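Long-range contacts in sensor protein DivL (Caulobacter crescentus, PDB 4Q20), which is a histidine kinase-like signalling protein required for cell division and growth that phosphorylates the cell-cycle regulator CtrA and is itself autophosphorylated on a tyrosine: residues D94-I102 with L221-L232; R183-D194 with G246-E255. One frame throughout, in Å; residues are numbered along the deposited sequence.

Contact 1. Residues D94-I102 with L221-L232; sequences DDVLDMAQI and LGLALVKALVEL
Met99 faces Leu225 where the two helices run in the same general direction, the axes of 94-102 and 222-232 coming within 10.0 Å at an inclination of 38°, with no hydrogen bond passing between them. Leu225 is a knob in a hole formed by Asp95, Asp98, Met99 and Ile102. Its CG stands anti to the backbone N (chi1 -158°), and the two branches part: CD1 meets Met99 SD and Ile102 CD1, each at 3.7 Å, while CD2 lies 3.4 Å from Asp95 OD1. That oxygen is hydrogen-bonded to His162 NE2, and Gln158 holds Asp98 OD2, so helix 153-170 takes the polar ends beside the knob. The packing thus joins helix 73-103 of the dimerisation and phospho-acceptor part to a helix of the GHKL ATP-binding fold. Bent at chi2 and chi3, Met99 runs antiparallel alongside Leu225 and brings CE to 3.9 Å from Ala228 CB. Ile102 reaches over the same alanine with CG2 and lies nearly perpendicular to Leu229. At the N-terminal end, Leu221 CD1 packs 3.6 Å from Val96 CG1, while its CD2 approaches Met99 CG.

Contact 2. Residues R183-D194 with G246-E255; sequences RALGEVRLDVSD and GSTFTCHLPE
Glu187 lies at the edge of the His252 ring, its carboxylate turned only 21° from the ring plane. The ND1 N-H is shared by the syn lone pairs of both oxygens, with OE1 at 3.0 Å and OE2 at 3.2 Å from that nitrogen; Trp236 stacks on the ring. The guanidinium of Arg189 stands at 68° to the imidazole, with His252 CE1 over one face, offset toward the rim, and Thr250 CG2 over the same face. At its edge lies the Asp191 carboxylate: NH2 donates to OD1 at 3.2 Å, and NE adds a weak bond to the same oxygen. Arg189 leaves the strand with CG between the backbone N and the carbonyl carbon (chi1 60°), then bends at chi3 forward along its own strand, toward Asp191. Val188 CG2 sits over the centre of one face of the Arg183 guanidinium, while NH1 closes the end of the strand pair by a salt bridge with Glu255 OE2 at 2.8 Å, nearly in the guanidinium plane but, on the anti side of the carboxylate, clearly out of its plane.

Strands 187-194 and 247-254 pair antiparallel inside the five-stranded GHKL sheet, with hydrogen-bonded pairs from Val188-Leu253 to Asp194-Ser247. On the face opposite Arg189 and His252, Leu190 CD1 meets Leu253 CD1 at 3.9 Å, and Val192 and Phe249 turn toward Leu163 of helix 153-170. Charged and polar groups therefore occupy one face and apolar ones much of the other, and the two-oxygen grip on ND1 fixes the imidazole's rotation and probably keeps a proton on that nitrogen.

In the fold
Contact 1 is buried and joins two helices; contact 2 is partly buried and pairs two inner strands of the ATP-binding fold. Their centres are 18 Å apart, yet they share a boundary: from helix 222-232, Leu223 packs on Phe249 and Val230 on Cys251 and Leu253, so the helix is held by 94-102 on one side and by the sheet on another. Helix 153-170 also touches both contacts. Contact 1 relies on apolar packing across the helices, its acidic groups being answered from that third helix. Contact 2 rests on backbone hydrogen bonds, with the Arg189-Asp191 pair and a histidine-carboxylate bond on the face turned from the helices and a further salt bridge at the strand end.

Contact 1. Residues D94-I102 with L221-L232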
ATOM      1  N   ASP A  94       4.145  -1.935   7.008  1.00 66.66           N
ATOM      2  CA  ASP A  94       4.481  -2.251   8.395  1.00 69.33           C
ATOM      3  C   ASP A  94       5.345  -1.141   9.012  1.00 74.29           C
ATOM      4  O   ASP A  94       5.091  -0.763  10.155  1.00 76.22           O
ATOM      5  CB  ASP A  94       5.186  -3.601   8.525  1.00 72.52           C
ATOM      6  CG  ASP A  94       4.306  -4.835   8.418  1.00 96.17           C
ATOM      7  OD1 ASP A  94       3.052  -4.694   8.510  1.00100.48           O
ATOM      8  OD2 ASP A  94       4.864  -5.943   8.253  1.00108.28           O
ATOM      9  N   ASP A  95       6.293  -0.576   8.246  1.00 69.04           N
ATOM     10  CA  ASP A  95       7.141   0.524   8.684  1.00 70.84           C
ATOM     11  C   ASP A  95       6.360   1.773   9.006  1.00 77.15           C
ATOM     12  O   ASP A  95       6.680   2.396  10.023  1.00 79.88           O
ATOM     13  CB  ASP A  95       8.193   0.882   7.632  1.00 73.97           C
ATOM     14  CG  ASP A  95       9.235  -0.179   7.285  1.00 89.89           C
ATOM     15  OD1 ASP A  95       9.267  -1.246   7.973  1.00 89.57           O
ATOM     16  OD2 ASP A  95       9.960   0.010   6.262  1.00101.80           O
ATOM     17  N   VAL A  96       5.340   2.141   8.164  1.00 72.15           N
ATOM     18  CA  VAL A  96       4.518   3.325   8.389  1.00 73.85           C
ATOM     19  C   VAL A  96       3.709   3.158   9.678  1.00 76.35           C
ATOM     20  O   VAL A  96       3.643   4.094  10.465  1.00 77.98           O
ATOM     21  CB  VAL A  96       3.626   3.800   7.204  1.00 79.49           C
ATOM     22  CG1 VAL A  96       4.436   4.350   6.050  1.00 78.24           C
ATOM     23  CG2 VAL A  96       2.622   2.769   6.729  1.00 79.81           C
ATOM     24  N   LEU A  97       3.146   1.970   9.903  1.00 72.35           N
ATOM     25  CA  LEU A  97       2.373   1.654  11.104  1.00 74.44           C
ATOM     26  C   LEU A  97       3.247   1.616  12.375  1.00 79.92           C
ATOM     27  O   LEU A  97       2.843   2.138  13.411  1.00 83.15           O
ATOM     28  CB  LEU A  97       1.651   0.301  10.966  1.00 73.76           C
ATOM     29  CG  LEU A  97       0.520   0.159   9.968  1.00 78.27           C
ATOM     30  CD1 LEU A  97       0.008  -1.299   9.969  1.00 76.60           C
ATOM     31  CD2 LEU A  97      -0.610   1.119  10.297  1.00 82.09           C
ATOM     32  N   ASP A  98       4.426   0.989  12.304  1.00 73.71           N
ATOM     33  CA  ASP A  98       5.333   0.878  13.447  1.00 73.54           C
ATOM     34  C   ASP A  98       5.944   2.239  13.819  1.00 76.55           C
ATOM     35  O   ASP A  98       6.044   2.555  15.005  1.00 77.71           O
ATOM     36  CB  ASP A  98       6.408  -0.178  13.174  1.00 74.60           C
ATOM     37  CG  ASP A  98       5.870  -1.613  13.172  1.00 89.81           C
ATOM     38  OD1 ASP A  98       4.764  -1.846  13.727  1.00 94.70           O
ATOM     39  OD2 ASP A  98       6.558  -2.500  12.652  1.00 94.89           O
ATOM     40  N   MET A  99       6.291   3.059  12.818  1.00 71.47           N
ATOM     41  CA  MET A  99       6.798   4.405  13.022  1.00 73.39           C
ATOM     42  C   MET A  99       5.751   5.317  13.707  1.00 77.98           C
ATOM     43  O   MET A  99       6.124   6.101  14.586  1.00 80.02           O
ATOM     44  CB  MET A  99       7.244   5.021  11.692  1.00 76.04           C
ATOM     45  CG  MET A  99       8.403   5.988  11.840  1.00 82.49           C
ATOM     46  SD  MET A  99       9.967   5.257  12.474  1.00 86.44           S
ATOM     47  CE  MET A  99      10.134   6.177  13.944  1.00 86.08           C
ATOM     48  N   ALA A 100       4.453   5.193  13.345  1.00 72.64           N
ATOM     49  CA  ALA A 100       3.360   5.984  13.942  1.00 74.52           C
ATOM     50  C   ALA A 100       3.163   5.592  15.418  1.00 81.05           C
ATOM     51  O   ALA A 100       2.992   6.471  16.267  1.00 84.02           O
ATOM     52  CB  ALA A 100       2.071   5.785  13.160  1.00 74.06           C
ATOM     53  N   GLN A 101       3.256   4.278  15.716  1.00 76.46           N
ATOM     54  CA  GLN A 101       3.165   3.687  17.058  1.00 77.92           C
ATOM     55  C   GLN A 101       4.304   4.223  17.972  1.00 82.52           C
ATOM     56  O   GLN A 101       4.055   4.586  19.128  1.00 84.27           O
ATOM     57  CB  GLN A 101       3.246   2.160  16.918  1.00 77.10           C
ATOM     58  CG  GLN A 101       2.487   1.356  17.969  1.00 94.36           C
ATOM     59  CD  GLN A 101       2.943  -0.089  18.000  1.00108.49           C
ATOM     60  OE1 GLN A 101       3.035  -0.759  16.966  1.00106.86           O
ATOM     61  NE2 GLN A 101       3.245  -0.602  19.188  1.00 91.98           N
ATOM     62  N   ILE A 102       5.535   4.301  17.427  1.00 77.62           N
ATOM     63  CA  ILE A 102       6.732   4.813  18.091  1.00 79.49           C
ATOM     64  C   ILE A 102       6.579   6.340  18.344  1.00 89.54           C
ATOM     65  O   ILE A 102       6.898   6.811  19.447  1.00 94.31           O
ATOM     66  CB  ILE A 102       8.011   4.457  17.257  1.00 80.31           C
ATOM     67  CG1 ILE A 102       8.455   2.998  17.518  1.00 78.47           C
ATOM     68  CG2 ILE A 102       9.178   5.404  17.555  1.00 82.54           C
ATOM     69  CD1 ILE A 102       9.297   2.326  16.383  1.00 71.33           C
ATOM     70  N   LEU A 221      11.238   4.260   5.391  1.00 88.58           N
ATOM     71  CA  LEU A 221      11.229   4.361   6.862  1.00 83.91           C
ATOM     72  C   LEU A 221      12.062   3.246   7.532  1.00 83.53           C
ATOM     73  O   LEU A 221      12.300   3.298   8.743  1.00 82.18           O
ATOM     74  CB  LEU A 221       9.799   4.343   7.400  1.00 83.53           C
ATOM     75  CG  LEU A 221       8.976   5.596   7.161  1.00 87.57           C
ATOM     76  CD1 LEU A 221       7.559   5.359   7.506  1.00 87.94           C
ATOM     77  CD2 LEU A 221       9.496   6.769   7.967  1.00 86.84           C
ATOM     78  N   GLY A 222      12.547   2.303   6.723  1.00 78.04           N
ATOM     79  CA  GLY A 222      13.373   1.193   7.165  1.00 76.90           C
ATOM     80  C   GLY A 222      14.520   1.528   8.102  1.00 80.90           C
ATOM     81  O   GLY A 222      14.629   0.924   9.173  1.00 79.80           O
ATOM     82  N   LEU A 223      15.399   2.481   7.712  1.00 77.61           N
ATOM     83  CA  LEU A 223      16.574   2.827   8.520  1.00 75.38           C
ATOM     84  C   LEU A 223      16.224   3.722   9.706  1.00 75.01           C
ATOM     85  O   LEU A 223      16.905   3.650  10.719  1.00 74.92           O
ATOM     86  CB  LEU A 223      17.691   3.443   7.671  1.00 76.29           C
ATOM     87  CG  LEU A 223      18.366   2.481   6.653  1.00 82.83           C
ATOM     88  CD1 LEU A 223      19.333   3.208   5.801  1.00 84.52           C
ATOM     89  CD2 LEU A 223      19.077   1.329   7.338  1.00 84.92           C
ATOM     90  N   ALA A 224      15.155   4.510   9.610  1.00 70.12           N
ATOM     91  CA  ALA A 224      14.671   5.350  10.707  1.00 68.93           C
ATOM     92  C   ALA A 224      14.085   4.470  11.787  1.00 70.21           C
ATOM     93  O   ALA A 224      14.254   4.770  12.963  1.00 70.24           O
ATOM     94  CB  ALA A 224      13.636   6.355  10.220  1.00 70.49           C
ATOM     95  N   LEU A 225      13.493   3.348  11.382  1.00 65.98           N
ATOM     96  CA  LEU A 225      12.895   2.308  12.229  1.00 66.93           C
ATOM     97  C   LEU A 225      13.985   1.531  12.952  1.00 70.14           C
ATOM     98  O   LEU A 225      13.879   1.343  14.156  1.00 72.30           O
ATOM     99  CB  LEU A 225      12.014   1.368  11.380  1.00 68.44           C
ATOM    100  CG  LEU A 225      10.951   0.587  12.099  1.00 75.21           C
ATOM    101  CD1 LEU A 225       9.925   1.523  12.786  1.00 77.16           C
ATOM    102  CD2 LEU A 225      10.250  -0.316  11.133  1.00 77.94           C
ATOM    103  N   VAL A 226      15.051   1.139  12.247  1.00 65.03           N
ATOM    104  CA  VAL A 226      16.242   0.491  12.821  1.00 64.23           C
ATOM    105  C   VAL A 226      16.778   1.357  13.977  1.00 66.06           C
ATOM    106  O   VAL A 226      16.953   0.860  15.087  1.00 66.30           O
ATOM    107  CB  VAL A 226      17.329   0.266  11.721  1.00 67.61           C
ATOM    108  CG1 VAL A 226      18.707   0.003  12.319  1.00 66.60           C
ATOM    109  CG2 VAL A 226      16.934  -0.855  10.759  1.00 68.40           C
ATOM    110  N   LYS A 227      17.003   2.656  13.712  1.00 62.21           N
ATOM    111  CA  LYS A 227      17.500   3.617  14.692  1.00 60.96           C
ATOM    112  C   LYS A 227      16.570   3.715  15.895  1.00 67.84           C
ATOM    113  O   LYS A 227      17.054   3.615  17.016  1.00 69.58           O
ATOM    114  CB  LYS A 227      17.683   4.988  14.053  1.00 63.10           C
ATOM    115  CG  LYS A 227      18.290   5.999  15.025  1.00 76.19           C
ATOM    116  CD  LYS A 227      18.645   7.283  14.377  1.00 73.96           C
ATOM    117  CE  LYS A 227      18.762   8.377  15.401  1.00 77.93           C
ATOM    118  NZ  LYS A 227      19.401   9.576  14.806  1.00 97.39           N
ATOM    119  N   ALA A 228      15.245   3.863  15.663  1.00 64.39           N
ATOM    120  CA  ALA A 228      14.221   4.007  16.698  1.00 64.71           C
ATOM    121  C   ALA A 228      14.083   2.742  17.557  1.00 69.17           C
ATOM    122  O   ALA A 228      13.924   2.851  18.772  1.00 71.49           O
ATOM    123  CB  ALA A 228      12.874   4.377  16.072  1.00 65.46           C
ATOM    124  N   LEU A 229      14.164   1.566  16.943  1.00 64.46           N
ATOM    125  CA  LEU A 229      14.055   0.283  17.658  1.00 66.02           C
ATOM    126  C   LEU A 229      15.284   0.009  18.518  1.00 71.50           C
ATOM    127  O   LEU A 229      15.130  -0.405  19.664  1.00 73.81           O
ATOM    128  CB  LEU A 229      13.845  -0.878  16.683  1.00 65.84           C
ATOM    129  CG  LEU A 229      12.493  -0.965  15.986  1.00 69.26           C
ATOM    130  CD1 LEU A 229      12.475  -2.135  14.991  1.00 69.94           C
ATOM    131  CD2 LEU A 229      11.347  -1.026  16.982  1.00 68.92           C
ATOM    132  N   VAL A 230      16.497   0.264  17.980  1.00 66.05           N
ATOM    133  CA  VAL A 230      17.749   0.069  18.704  1.00 67.15           C
ATOM    134  C   VAL A 230      17.851   1.109  19.836  1.00 71.98           C
ATOM    135  O   VAL A 230      18.315   0.778  20.929  1.00 74.68           O
ATOM    136  CB  VAL A 230      18.963   0.098  17.742  1.00 70.55           C
ATOM    137  CG1 VAL A 230      20.277   0.135  18.494  1.00 71.73           C
ATOM    138  CG2 VAL A 230      18.923  -1.096  16.793  1.00 70.65           C
ATOM    139  N   GLU A 231      17.374   2.336  19.602  1.00 66.29           N
ATOM    140  CA  GLU A 231      17.413   3.390  20.617  1.00 65.44           C
ATOM    141  C   GLU A 231      16.419   3.119  21.738  1.00 71.94           C
ATOM    142  O   GLU A 231      16.650   3.567  22.861  1.00 73.00           O
ATOM    143  CB  GLU A 231      17.196   4.764  20.011  1.00 65.09           C
ATOM    144  CG  GLU A 231      18.410   5.199  19.235  1.00 76.84           C
ATOM    145  CD  GLU A 231      18.503   6.652  18.833  1.00102.56           C
ATOM    146  OE1 GLU A 231      17.496   7.382  18.973  1.00 98.16           O
ATOM    147  OE2 GLU A 231      19.605   7.064  18.400  1.00 98.87           O
ATOM    148  N   LEU A 232      15.343   2.358  21.450  1.00 70.50           N
ATOM    149  CA  LEU A 232      14.329   1.936  22.423  1.00 73.05           C
ATOM    150  C   LEU A 232      14.918   0.877  23.359  1.00 78.01           C
ATOM    151  O   LEU A 232      14.442   0.722  24.482  1.00 80.11           O
ATOM    152  CB  LEU A 232      13.131   1.367  21.657  1.00 73.95           C
ATOM    153  CG  LEU A 232      11.689   1.780  22.042  1.00 81.02           C
ATOM    154  CD1 LEU A 232      11.551   3.284  22.296  1.00 79.47           C
ATOM    155  CD2 LEU A 232      10.711   1.350  20.952  1.00 84.47           C
TER

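Contact 2. Residues R183-D194 with G246-E255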
ATOM      1  N   ARG A 183      30.619  -9.572  21.253  1.00 94.05           N
ATOM      2  CA  ARG A 183      30.502  -9.132  22.638  1.00 94.71           C
ATOM      3  C   ARG A 183      31.851  -8.548  23.047  1.00101.79           C
ATOM      4  O   ARG A 183      32.803  -9.300  23.261  1.00105.56           O
ATOM      5  CB  ARG A 183      30.087 -10.293  23.569  1.00 94.80           C
ATOM      6  CG  ARG A 183      29.848  -9.842  25.007  1.00 98.70           C
ATOM      7  CD  ARG A 183      29.384 -10.961  25.929  1.00108.94           C
ATOM      8  NE  ARG A 183      27.994 -11.351  25.684  1.00118.93           N
ATOM      9  CZ  ARG A 183      26.926 -10.727  26.177  1.00132.48           C
ATOM     10  NH1 ARG A 183      27.069  -9.653  26.947  1.00120.79           N
ATOM     11  NH2 ARG A 183      25.709 -11.159  25.889  1.00119.64           N
ATOM     12  N   ALA A 184      31.957  -7.219  23.095  1.00 96.04           N
ATOM     13  CA  ALA A 184      33.200  -6.532  23.465  1.00 96.20           C
ATOM     14  C   ALA A 184      32.906  -5.141  23.992  1.00 98.51           C
ATOM     15  O   ALA A 184      31.984  -4.485  23.515  1.00 96.49           O
ATOM     16  CB  ALA A 184      34.136  -6.442  22.258  1.00 95.44           C
ATOM     17  N   LEU A 185      33.705  -4.698  24.966  1.00 97.72           N
ATOM     18  CA  LEU A 185      33.700  -3.375  25.616  1.00 97.52           C
ATOM     19  C   LEU A 185      32.361  -3.047  26.282  1.00 99.60           C
ATOM     20  O   LEU A 185      31.848  -1.939  26.117  1.00 97.14           O
ATOM     21  CB  LEU A 185      34.084  -2.235  24.627  1.00 94.67           C
ATOM     22  CG  LEU A 185      35.317  -2.434  23.747  1.00 98.80           C
ATOM     23  CD1 LEU A 185      35.229  -1.592  22.484  1.00 94.35           C
ATOM     24  CD2 LEU A 185      36.586  -2.203  24.520  1.00102.94           C
ATOM     25  N   GLY A 186      31.833  -4.003  27.041  1.00 97.60           N
ATOM     26  CA  GLY A 186      30.579  -3.883  27.784  1.00 96.78           C
ATOM     27  C   GLY A 186      29.335  -3.688  26.947  1.00 94.04           C
ATOM     28  O   GLY A 186      28.395  -3.017  27.384  1.00 92.92           O
ATOM     29  N   GLU A 187      29.308  -4.292  25.756  1.00 87.32           N
ATOM     30  CA  GLU A 187      28.175  -4.215  24.828  1.00 83.32           C
ATOM     31  C   GLU A 187      28.179  -5.390  23.841  1.00 88.51           C
ATOM     32  O   GLU A 187      29.181  -6.103  23.701  1.00 88.33           O
ATOM     33  CB  GLU A 187      28.192  -2.877  24.035  1.00 80.45           C
ATOM     34  CG  GLU A 187      29.395  -2.704  23.111  1.00 85.42           C
ATOM     35  CD  GLU A 187      29.263  -1.845  21.865  1.00 99.79           C
ATOM     36  OE1 GLU A 187      28.246  -1.137  21.721  1.00 82.53           O
ATOM     37  OE2 GLU A 187      30.195  -1.868  21.032  1.00108.32           O
ATOM     38  N   VAL A 188      27.071  -5.523  23.100  1.00 84.80           N
ATOM     39  CA  VAL A 188      26.965  -6.467  22.007  1.00 84.86           C
ATOM     40  C   VAL A 188      26.716  -5.625  20.766  1.00 86.82           C
ATOM     41  O   VAL A 188      25.873  -4.734  20.790  1.00 86.31           O
ATOM     42  CB  VAL A 188      25.923  -7.595  22.243  1.00 90.66           C
ATOM     43  CG1 VAL A 188      25.470  -8.247  20.930  1.00 88.79           C
ATOM     44  CG2 VAL A 188      26.499  -8.647  23.182  1.00 95.20           C
ATOM     45  N   ARG A 189      27.494  -5.856  19.715  1.00 84.29           N
ATOM     46  CA  ARG A 189      27.335  -5.128  18.465  1.00 82.04           C
ATOM     47  C   ARG A 189      26.949  -6.074  17.334  1.00 87.65           C
ATOM     48  O   ARG A 189      27.623  -7.074  17.101  1.00 91.58           O
ATOM     49  CB  ARG A 189      28.578  -4.283  18.107  1.00 82.52           C
ATOM     50  CG  ARG A 189      29.899  -5.029  17.935  1.00 95.95           C
ATOM     51  CD  ARG A 189      31.039  -4.065  17.654  1.00104.97           C
ATOM     52  NE  ARG A 189      31.026  -3.554  16.279  1.00105.26           N
ATOM     53  CZ  ARG A 189      31.620  -2.427  15.899  1.00125.29           C
ATOM     54  NH1 ARG A 189      32.269  -1.677  16.785  1.00117.02           N
ATOM     55  NH2 ARG A 189      31.561  -2.035  14.635  1.00116.70           N
ATOM     56  N   LEU A 190      25.849  -5.762  16.652  1.00 82.11           N
ATOM     57  CA  LEU A 190      25.349  -6.526  15.508  1.00 82.70           C
ATOM     58  C   LEU A 190      25.750  -5.789  14.236  1.00 88.17           C
ATOM     59  O   LEU A 190      25.397  -4.623  14.077  1.00 88.79           O
ATOM     60  CB  LEU A 190      23.812  -6.713  15.594  1.00 81.69           C
ATOM     61  CG  LEU A 190      23.249  -7.238  16.931  1.00 87.41           C
ATOM     62  CD1 LEU A 190      21.760  -7.153  16.957  1.00 87.98           C
ATOM     63  CD2 LEU A 190      23.683  -8.659  17.215  1.00 89.84           C
ATOM     64  N   ASP A 191      26.527  -6.428  13.360  1.00 84.62           N
ATOM     65  CA  ASP A 191      26.967  -5.762  12.132  1.00 83.83           C
ATOM     66  C   ASP A 191      26.337  -6.381  10.892  1.00 85.99           C
ATOM     67  O   ASP A 191      26.102  -7.586  10.848  1.00 88.12           O
ATOM     68  CB  ASP A 191      28.501  -5.789  11.995  1.00 88.60           C
ATOM     69  CG  ASP A 191      29.272  -5.341  13.224  1.00107.89           C
ATOM     70  OD1 ASP A 191      29.559  -4.128  13.328  1.00107.76           O
ATOM     71  OD2 ASP A 191      29.653  -6.225  14.055  1.00120.65           O
ATOM     72  N   VAL A 192      26.034  -5.551   9.893  1.00 79.65           N
ATOM     73  CA  VAL A 192      25.493  -5.997   8.610  1.00 79.78           C
ATOM     74  C   VAL A 192      26.341  -5.290   7.549  1.00 86.46           C
ATOM     75  O   VAL A 192      26.145  -4.108   7.232  1.00 85.56           O
ATOM     76  CB  VAL A 192      23.955  -5.819   8.417  1.00 80.48           C
ATOM     77  CG1 VAL A 192      23.531  -6.275   7.024  1.00 81.50           C
ATOM     78  CG2 VAL A 192      23.173  -6.578   9.486  1.00 79.73           C
ATOM     79  N   SER A 193      27.354  -6.014   7.081  1.00 86.49           N
ATOM     80  CA  SER A 193      28.338  -5.553   6.111  1.00 87.06           C
ATOM     81  C   SER A 193      27.917  -5.953   4.694  1.00 90.58           C
ATOM     82  O   SER A 193      27.269  -6.978   4.503  1.00 89.87           O
ATOM     83  CB  SER A 193      29.699  -6.137   6.457  1.00 91.79           C
ATOM     84  OG  SER A 193      30.589  -6.026   5.359  1.00109.98           O
ATOM     85  N   ASP A 194      28.253  -5.126   3.712  1.00 87.92           N
ATOM     86  CA  ASP A 194      27.932  -5.426   2.322  1.00 91.03           C
ATOM     87  C   ASP A 194      29.083  -5.015   1.422  1.00 97.14           C
ATOM     88  O   ASP A 194      29.781  -4.044   1.713  1.00 94.54           O
ATOM     89  CB  ASP A 194      26.595  -4.802   1.858  1.00 92.31           C
ATOM     90  CG  ASP A 194      26.487  -3.285   1.915  1.00104.82           C
ATOM     91  OD1 ASP A 194      26.956  -2.616   0.947  1.00106.77           O
ATOM     92  OD2 ASP A 194      25.839  -2.759   2.886  1.00106.34           O
ATOM     93  N   GLY A 246      32.307  -0.882   0.155  1.00116.93           N
ATOM     94  CA  GLY A 246      31.030  -1.318   0.706  1.00111.09           C
ATOM     95  C   GLY A 246      30.493  -0.469   1.845  1.00106.99           C
ATOM     96  O   GLY A 246      30.788   0.721   1.936  1.00106.20           O
ATOM     97  N   SER A 247      29.696  -1.083   2.724  1.00 98.59           N
ATOM     98  CA  SER A 247      29.040  -0.420   3.862  1.00 93.69           C
ATOM     99  C   SER A 247      28.878  -1.359   5.047  1.00 90.23           C
ATOM    100  O   SER A 247      28.691  -2.560   4.868  1.00 89.39           O
ATOM    101  CB  SER A 247      27.645   0.077   3.463  1.00 98.42           C
ATOM    102  OG  SER A 247      27.622   0.893   2.300  1.00117.12           O
ATOM    103  N   THR A 248      28.886  -0.807   6.256  1.00 83.05           N
ATOM    104  CA  THR A 248      28.636  -1.569   7.476  1.00 80.63           C
ATOM    105  C   THR A 248      27.714  -0.774   8.355  1.00 80.50           C
ATOM    106  O   THR A 248      27.992   0.393   8.632  1.00 79.14           O
ATOM    107  CB  THR A 248      29.929  -1.952   8.226  1.00 83.15           C
ATOM    108  OG1 THR A 248      30.891  -2.406   7.282  1.00 97.01           O
ATOM    109  CG2 THR A 248      29.698  -3.032   9.307  1.00 73.30           C
ATOM    110  N   PHE A 249      26.629  -1.417   8.797  1.00 75.32           N
ATOM    111  CA  PHE A 249      25.649  -0.881   9.732  1.00 72.78           C
ATOM    112  C   PHE A 249      25.819  -1.635  11.038  1.00 78.06           C
ATOM    113  O   PHE A 249      25.732  -2.862  11.061  1.00 78.97           O
ATOM    114  CB  PHE A 249      24.212  -1.021   9.188  1.00 73.69           C
ATOM    115  CG  PHE A 249      23.831   0.016   8.155  1.00 75.71           C
ATOM    116  CD1 PHE A 249      24.082  -0.199   6.803  1.00 80.06           C
ATOM    117  CD2 PHE A 249      23.244   1.224   8.537  1.00 77.49           C
ATOM    118  CE1 PHE A 249      23.746   0.769   5.845  1.00 82.08           C
ATOM    119  CE2 PHE A 249      22.904   2.192   7.578  1.00 81.09           C
ATOM    120  CZ  PHE A 249      23.145   1.955   6.238  1.00 80.96           C
ATOM    121  N   THR A 250      26.095  -0.918  12.110  1.00 74.73           N
ATOM    122  CA  THR A 250      26.272  -1.537  13.421  1.00 75.73           C
ATOM    123  C   THR A 250      25.172  -1.101  14.376  1.00 79.88           C
ATOM    124  O   THR A 250      24.830   0.081  14.419  1.00 79.80           O
ATOM    125  CB  THR A 250      27.651  -1.171  14.031  1.00 79.63           C
ATOM    126  OG1 THR A 250      28.679  -1.223  13.026  1.00 82.55           O
ATOM    127  CG2 THR A 250      28.023  -2.058  15.224  1.00 76.98           C
ATOM    128  N   CYS A 251      24.684  -2.048  15.183  1.00 76.38           N
ATOM    129  CA  CYS A 251      23.740  -1.837  16.278  1.00 76.45           C
ATOM    130  C   CYS A 251      24.527  -2.007  17.535  1.00 78.19           C
ATOM    131  O   CYS A 251      25.061  -3.082  17.772  1.00 80.35           O
ATOM    132  CB  CYS A 251      22.565  -2.813  16.229  1.00 78.35           C
ATOM    133  SG  CYS A 251      21.633  -2.771  14.681  1.00 82.08           S
ATOM    134  N   HIS A 252      24.649  -0.968  18.319  1.00 70.93           N
ATOM    135  CA  HIS A 252      25.373  -1.060  19.562  1.00 71.09           C
ATOM    136  C   HIS A 252      24.359  -1.230  20.654  1.00 78.24           C
ATOM    137  O   HIS A 252      23.530  -0.340  20.876  1.00 77.34           O
ATOM    138  CB  HIS A 252      26.241   0.181  19.761  1.00 70.67           C
ATOM    139  CG  HIS A 252      27.309   0.326  18.731  1.00 72.99           C
ATOM    140  ND1 HIS A 252      28.623  -0.018  19.005  1.00 76.26           N
ATOM    141  CD2 HIS A 252      27.228   0.788  17.462  1.00 73.10           C
ATOM    142  CE1 HIS A 252      29.297   0.238  17.900  1.00 75.32           C
ATOM    143  NE2 HIS A 252      28.504   0.723  16.940  1.00 74.07           N
ATOM    144  N   LEU A 253      24.363  -2.410  21.283  1.00 77.80           N
ATOM    145  CA  LEU A 253      23.421  -2.743  22.359  1.00 78.45           C
ATOM    146  C   LEU A 253      24.177  -2.914  23.661  1.00 80.57           C
ATOM    147  O   LEU A 253      24.990  -3.833  23.743  1.00 82.83           O
ATOM    148  CB  LEU A 253      22.626  -4.014  22.016  1.00 79.40           C
ATOM    149  CG  LEU A 253      21.756  -3.958  20.756  1.00 82.16           C
ATOM    150  CD1 LEU A 253      21.318  -5.348  20.348  1.00 83.44           C
ATOM    151  CD2 LEU A 253      20.559  -3.026  20.940  1.00 83.69           C
ATOM    152  N   PRO A 254      24.012  -2.010  24.653  1.00 74.70           N
ATOM    153  CA  PRO A 254      24.786  -2.147  25.899  1.00 78.69           C
ATOM    154  C   PRO A 254      24.312  -3.318  26.774  1.00 91.48           C
ATOM    155  O   PRO A 254      23.148  -3.714  26.715  1.00 93.02           O
ATOM    156  CB  PRO A 254      24.578  -0.798  26.605  1.00 79.64           C
ATOM    157  CG  PRO A 254      23.242  -0.342  26.130  1.00 80.99           C
ATOM    158  CD  PRO A 254      23.133  -0.824  24.695  1.00 73.67           C
ATOM    159  N   GLU A 255      25.239  -3.856  27.589  1.00 93.48           N
ATOM    160  CA  GLU A 255      25.011  -4.937  28.547  1.00 98.83           C
ATOM    161  C   GLU A 255      24.237  -4.406  29.749  1.00110.96           C
ATOM    162  O   GLU A 255      24.466  -3.271  30.185  1.00111.28           O
ATOM    163  CB  GLU A 255      26.348  -5.552  29.031  1.00103.36           C
ATOM    164  CG  GLU A 255      27.157  -6.339  28.006  1.00106.83           C
ATOM    165  CD  GLU A 255      28.484  -6.877  28.516  1.00127.65           C
ATOM    166  OE1 GLU A 255      29.027  -6.315  29.495  1.00112.95           O
ATOM    167  OE2 GLU A 255      28.974  -7.878  27.944  1.00123.46           O
TER